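Local coordinates for galectin (Danio rerio, PDB 6E20), which binds galactose-containing glycans as a lectin of the galectin family and probably serves in innate immune recognition, at residues F11-V22 against D82-N93. Residues are numbered along the deposited sequence; the frame is centred on the assembly and turned at random.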
loop_
_atom_site.group_PDB
_atom_site.type_symbol
_atom_site.label_atom_id
_atom_site.label_comp_id
_atom_site.label_asym_id
_atom_site.label_seq_id
_atom_site.Cartn_x
_atom_site.Cartn_y
_atom_site.Cartn_z
ATOM N N PHE B 11 -9.412 5.259 2.596
ATOM C CA PHE B 11 -8.916 6.457 3.316
ATOM C C PHE B 11 -10.122 7.350 3.622
ATOM O O PHE B 11 -10.714 7.930 2.681
ATOM C CB PHE B 11 -7.881 7.173 2.448
ATOM C CG PHE B 11 -7.245 8.397 3.049
ATOM C CD1 PHE B 11 -6.961 8.475 4.404
ATOM C CD2 PHE B 11 -6.876 9.458 2.226
ATOM C CE1 PHE B 11 -6.349 9.602 4.933
ATOM C CE2 PHE B 11 -6.269 10.584 2.753
ATOM C CZ PHE B 11 -5.996 10.644 4.104
ATOM N N LYS B 12 -10.479 7.420 4.901
ATOM C CA LYS B 12 -11.722 8.083 5.374
ATOM C C LYS B 12 -11.369 9.356 6.141
ATOM O O LYS B 12 -10.249 9.463 6.677
ATOM C CB LYS B 12 -12.525 7.136 6.266
ATOM C CG LYS B 12 -12.752 5.731 5.707
ATOM C CD LYS B 12 -13.390 4.752 6.696
ATOM C CE LYS B 12 -14.579 5.326 7.452
ATOM N NZ LYS B 12 -15.081 4.406 8.506
ATOM N N VAL B 13 -12.338 10.266 6.233
ATOM C CA VAL B 13 -12.262 11.480 7.094
ATOM C C VAL B 13 -11.876 11.048 8.508
ATOM O O VAL B 13 -12.591 10.194 9.051
ATOM C CB VAL B 13 -13.598 12.246 7.046
ATOM C CG1 VAL B 13 -13.859 13.067 8.306
ATOM C CG2 VAL B 13 -13.631 13.109 5.799
ATOM N N GLY B 14 -10.744 11.540 9.017
ATOM C CA GLY B 14 -10.287 11.345 10.403
ATOM C C GLY B 14 -9.031 10.503 10.505
ATOM O O GLY B 14 -8.431 10.464 11.588
ATOM N N GLN B 15 -8.655 9.791 9.451
ATOM C CA GLN B 15 -7.445 8.931 9.487
ATOM C C GLN B 15 -6.256 9.753 8.985
ATOM O O GLN B 15 -6.473 10.758 8.306
ATOM C CB GLN B 15 -7.637 7.691 8.611
ATOM C CG GLN B 15 -8.923 6.927 8.884
ATOM C CD GLN B 15 -9.052 5.713 8.000
ATOM O OE1 GLN B 15 -9.263 5.823 6.800
ATOM N NE2 GLN B 15 -8.955 4.545 8.598
ATOM N N THR B 16 -5.036 9.349 9.321
ATOM C CA THR B 16 -3.821 9.899 8.675
ATOM C C THR B 16 -3.337 8.863 7.665
ATOM O O THR B 16 -3.327 7.653 7.984
ATOM C CB THR B 16 -2.736 10.283 9.685
ATOM O OG1 THR B 16 -3.384 10.706 10.886
ATOM C CG2 THR B 16 -1.843 11.396 9.177
ATOM N N LEU B 17 -3.009 9.331 6.471
ATOM C CA LEU B 17 -2.288 8.552 5.442
ATOM C C LEU B 17 -0.805 8.934 5.514
ATOM O O LEU B 17 -0.507 10.119 5.321
ATOM C CB LEU B 17 -2.892 8.902 4.093
ATOM C CG LEU B 17 -2.058 8.509 2.882
ATOM C CD1 LEU B 17 -1.759 7.017 2.889
ATOM C CD2 LEU B 17 -2.781 8.928 1.619
ATOM N N THR B 18 0.063 7.967 5.810
ATOM C CA THR B 18 1.535 8.135 5.879
ATOM C C THR B 18 2.128 7.487 4.631
ATOM O O THR B 18 1.848 6.314 4.404
ATOM C CB THR B 18 2.104 7.608 7.198
ATOM O OG1 THR B 18 1.434 8.310 8.256
ATOM C CG2 THR B 18 3.592 7.842 7.330
ATOM N N ILE B 19 2.825 8.275 3.812
ATOM C CA ILE B 19 3.473 7.802 2.552
ATOM C C ILE B 19 4.970 7.913 2.767
ATOM O O ILE B 19 5.425 9.029 3.115
ATOM C CB ILE B 19 3.018 8.611 1.320
ATOM C CG1 ILE B 19 1.505 8.483 1.095
ATOM C CG2 ILE B 19 3.803 8.185 0.077
ATOM C CD1 ILE B 19 0.910 9.563 0.228
ATOM N N THR B 20 5.670 6.790 2.622
ATOM C CA THR B 20 7.151 6.714 2.655
ATOM C C THR B 20 7.637 6.396 1.246
ATOM O O THR B 20 7.152 5.430 0.642
ATOM C CB THR B 20 7.661 5.660 3.641
ATOM O OG1 THR B 20 6.823 5.784 4.787
ATOM C CG2 THR B 20 9.113 5.867 4.009
ATOM N N GLY B 21 8.568 7.196 0.765
ATOM C CA GLY B 21 9.064 7.114 -0.609
ATOM C C GLY B 21 10.419 7.749 -0.746
ATOM O O GLY B 21 10.893 8.393 0.206
ATOM N N VAL B 22 11.020 7.535 -1.911
ATOM C CA VAL B 22 12.307 8.154 -2.330
ATOM C C VAL B 22 12.131 8.584 -3.774
ATOM O O VAL B 22 11.814 7.738 -4.620
ATOM C CB VAL B 22 13.461 7.152 -2.207
ATOM C CG1 VAL B 22 14.800 7.809 -2.499
ATOM C CG2 VAL B 22 13.464 6.445 -0.862
ATOM N N ASP B 82 16.712 10.997 -4.728
ATOM C CA ASP B 82 17.291 9.801 -4.056
ATOM C C ASP B 82 17.291 9.929 -2.523
ATOM O O ASP B 82 18.030 9.172 -1.892
ATOM C CB ASP B 82 18.730 9.528 -4.507
ATOM C CG ASP B 82 19.140 8.073 -4.316
ATOM O OD1 ASP B 82 18.264 7.214 -4.258
ATOM O OD2 ASP B 82 20.332 7.808 -4.232
ATOM N N LYS B 83 16.503 10.823 -1.922
ATOM C CA LYS B 83 16.443 10.927 -0.438
ATOM C C LYS B 83 15.060 10.519 0.030
ATOM O O LYS B 83 14.084 11.043 -0.540
ATOM C CB LYS B 83 16.809 12.336 0.017
ATOM C CG LYS B 83 18.307 12.579 -0.041
ATOM C CD LYS B 83 19.051 11.543 0.812
ATOM C CE LYS B 83 20.149 10.884 0.026
ATOM N NZ LYS B 83 20.995 11.911 -0.622
ATOM N N GLU B 84 14.997 9.617 1.008
ATOM C CA GLU B 84 13.717 9.138 1.590
ATOM C C GLU B 84 12.958 10.328 2.170
ATOM O O GLU B 84 13.595 11.205 2.756
ATOM C CB GLU B 84 13.892 8.099 2.694
ATOM C CG GLU B 84 12.543 7.672 3.278
ATOM C CD GLU B 84 12.575 6.534 4.283
ATOM O OE1 GLU B 84 12.227 6.780 5.441
ATOM O OE2 GLU B 84 12.936 5.420 3.902
ATOM N N PHE B 85 11.643 10.339 1.984
ATOM C CA PHE B 85 10.711 11.288 2.630
ATOM C C PHE B 85 9.557 10.496 3.247
ATOM O O PHE B 85 9.270 9.333 2.830
ATOM C CB PHE B 85 10.158 12.304 1.632
ATOM C CG PHE B 85 9.322 11.669 0.554
ATOM C CD1 PHE B 85 8.016 11.267 0.800
ATOM C CD2 PHE B 85 9.865 11.406 -0.691
ATOM C CE1 PHE B 85 7.262 10.646 -0.186
ATOM C CE2 PHE B 85 9.105 10.790 -1.677
ATOM C CZ PHE B 85 7.812 10.405 -1.422
ATOM N N GLN B 86 8.925 11.148 4.216
ATOM C CA GLN B 86 7.650 10.734 4.826
ATOM C C GLN B 86 6.710 11.944 4.786
ATOM O O GLN B 86 7.136 13.046 5.181
ATOM C CB GLN B 86 7.879 10.150 6.219
ATOM C CG GLN B 86 6.804 9.138 6.570
ATOM C CD GLN B 86 7.063 8.411 7.869
ATOM O OE1 GLN B 86 6.778 8.931 8.948
ATOM N NE2 GLN B 86 7.532 7.179 7.759
ATOM N N ILE B 87 5.543 11.739 4.178
ATOM C CA ILE B 87 4.415 12.709 4.035
ATOM C C ILE B 87 3.201 12.142 4.779
ATOM O O ILE B 87 2.948 10.914 4.688
ATOM C CB ILE B 87 4.101 12.931 2.548
ATOM C CG1 ILE B 87 5.277 13.573 1.811
ATOM C CG2 ILE B 87 2.821 13.720 2.352
ATOM C CD1 ILE B 87 5.164 13.451 0.296
ATOM N N LYS B 88 2.487 13.001 5.507
ATOM C CA LYS B 88 1.223 12.643 6.191
ATOM C C LYS B 88 0.129 13.452 5.529
ATOM O O LYS B 88 0.408 14.611 5.152
ATOM C CB LYS B 88 1.288 12.925 7.693
ATOM C CG LYS B 88 2.386 12.159 8.404
ATOM C CD LYS B 88 2.131 11.977 9.867
ATOM C CE LYS B 88 2.988 10.875 10.445
ATOM N NZ LYS B 88 2.830 10.822 11.914
ATOM N N ILE B 89 -1.024 12.825 5.333
ATOM C CA ILE B 89 -2.243 13.482 4.785
ATOM C C ILE B 89 -3.394 13.136 5.713
ATOM O O ILE B 89 -3.659 11.931 5.905
ATOM C CB ILE B 89 -2.516 13.067 3.327
ATOM C CG1 ILE B 89 -1.279 13.336 2.468
ATOM C CG2 ILE B 89 -3.766 13.753 2.763
ATOM C CD1 ILE B 89 -1.490 13.089 1.012
ATOM N N THR B 90 -4.002 14.175 6.279
ATOM C CA THR B 90 -5.265 14.136 7.035
ATOM C C THR B 90 -6.344 14.795 6.175
ATOM O O THR B 90 -6.042 15.793 5.502
ATOM C CB THR B 90 -5.088 14.912 8.343
ATOM O OG1 THR B 90 -3.946 14.369 9.009
ATOM C CG2 THR B 90 -6.303 14.815 9.226
ATOM N N PHE B 91 -7.586 14.345 6.217
ATOM C CA PHE B 91 -8.646 15.175 5.594
ATOM C C PHE B 91 -9.955 15.143 6.357
ATOM O O PHE B 91 -10.226 14.244 7.173
ATOM C CB PHE B 91 -8.887 14.814 4.128
ATOM C CG PHE B 91 -9.723 13.594 3.856
ATOM C CD1 PHE B 91 -9.239 12.328 4.148
ATOM C CD2 PHE B 91 -10.927 13.706 3.182
ATOM C CE1 PHE B 91 -9.979 11.196 3.826
ATOM C CE2 PHE B 91 -11.660 12.574 2.853
ATOM C CZ PHE B 91 -11.186 11.321 3.176
ATOM N N THR B 92 -10.735 16.159 6.019
ATOM C CA THR B 92 -12.077 16.472 6.540
ATOM C C THR B 92 -12.925 16.650 5.289
ATOM O O THR B 92 -12.317 16.728 4.199
ATOM C CB THR B 92 -12.007 17.727 7.424
ATOM O OG1 THR B 92 -11.519 18.792 6.600
ATOM C CG2 THR B 92 -11.090 17.574 8.620
ATOM N N ASN B 93 -14.243 16.774 5.433
ATOM C CA ASN B 93 -15.145 17.124 4.305
ATOM C C ASN B 93 -14.579 18.357 3.592
ATOM O O ASN B 93 -14.761 18.473 2.363
ATOM C CB ASN B 93 -16.566 17.434 4.782
ATOM C CG ASN B 93 -17.256 16.253 5.426
ATOM O OD1 ASN B 93 -18.331 15.849 4.984
ATOM N ND2 ASN B 93 -16.669 15.700 6.475
#
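Leu17, Ile19 and Gly21 pair with Ile89, Ile87 and Phe85 through six backbone hydrogen bonds, so that strands 16-22 and 85-91 run antiparallel, their axes at 161°, as neighbours in the five-stranded sheet of the galectin beta-sandwich. Among these, the bond from Leu17 N to Ile89 O, 2.7 Å long, is almost straight. The side chains of Leu17, Ile19, Ile87 and Ile89 turn inward and meet Ile32 and Ile34 of strand 30-34 in the opposing sheet, forming part of the core of the sandwich. The other face carries Thr16, Thr18 and Thr20 beside Lys88 and Gln86. There Thr18 and Lys88 lie side by side, and the methyl CG2 of Thr18 rests against the aliphatic part of Gln86, 3.5 Å from its CG. A weak hydrogen bond of 3.4 Å links Gln86 NE2 to Thr20 OG1.

Aromatic rings pack near both ends of the pairing. With CG set between its backbone N and carbonyl carbon (chi1 64°), Phe85 folds its ring back over Gly21, whose CA sits over the ring face, 4.0 Å from the centroid. At the other end the chain doubles back through a type II turn from Lys12 to Gln15, bringing Phe11 against Phe91. The edge of Phe91 points into the face of Phe11 with the planes at 55°, and Leu17 CB lies over the opposite face, toward its rim. Val13 lays its CG2 methyl over one face of Phe91, 3.6 Å from CE2, whereas Phe11 O approaches that ring at its edge, 3.5 Å from CZ of Phe91.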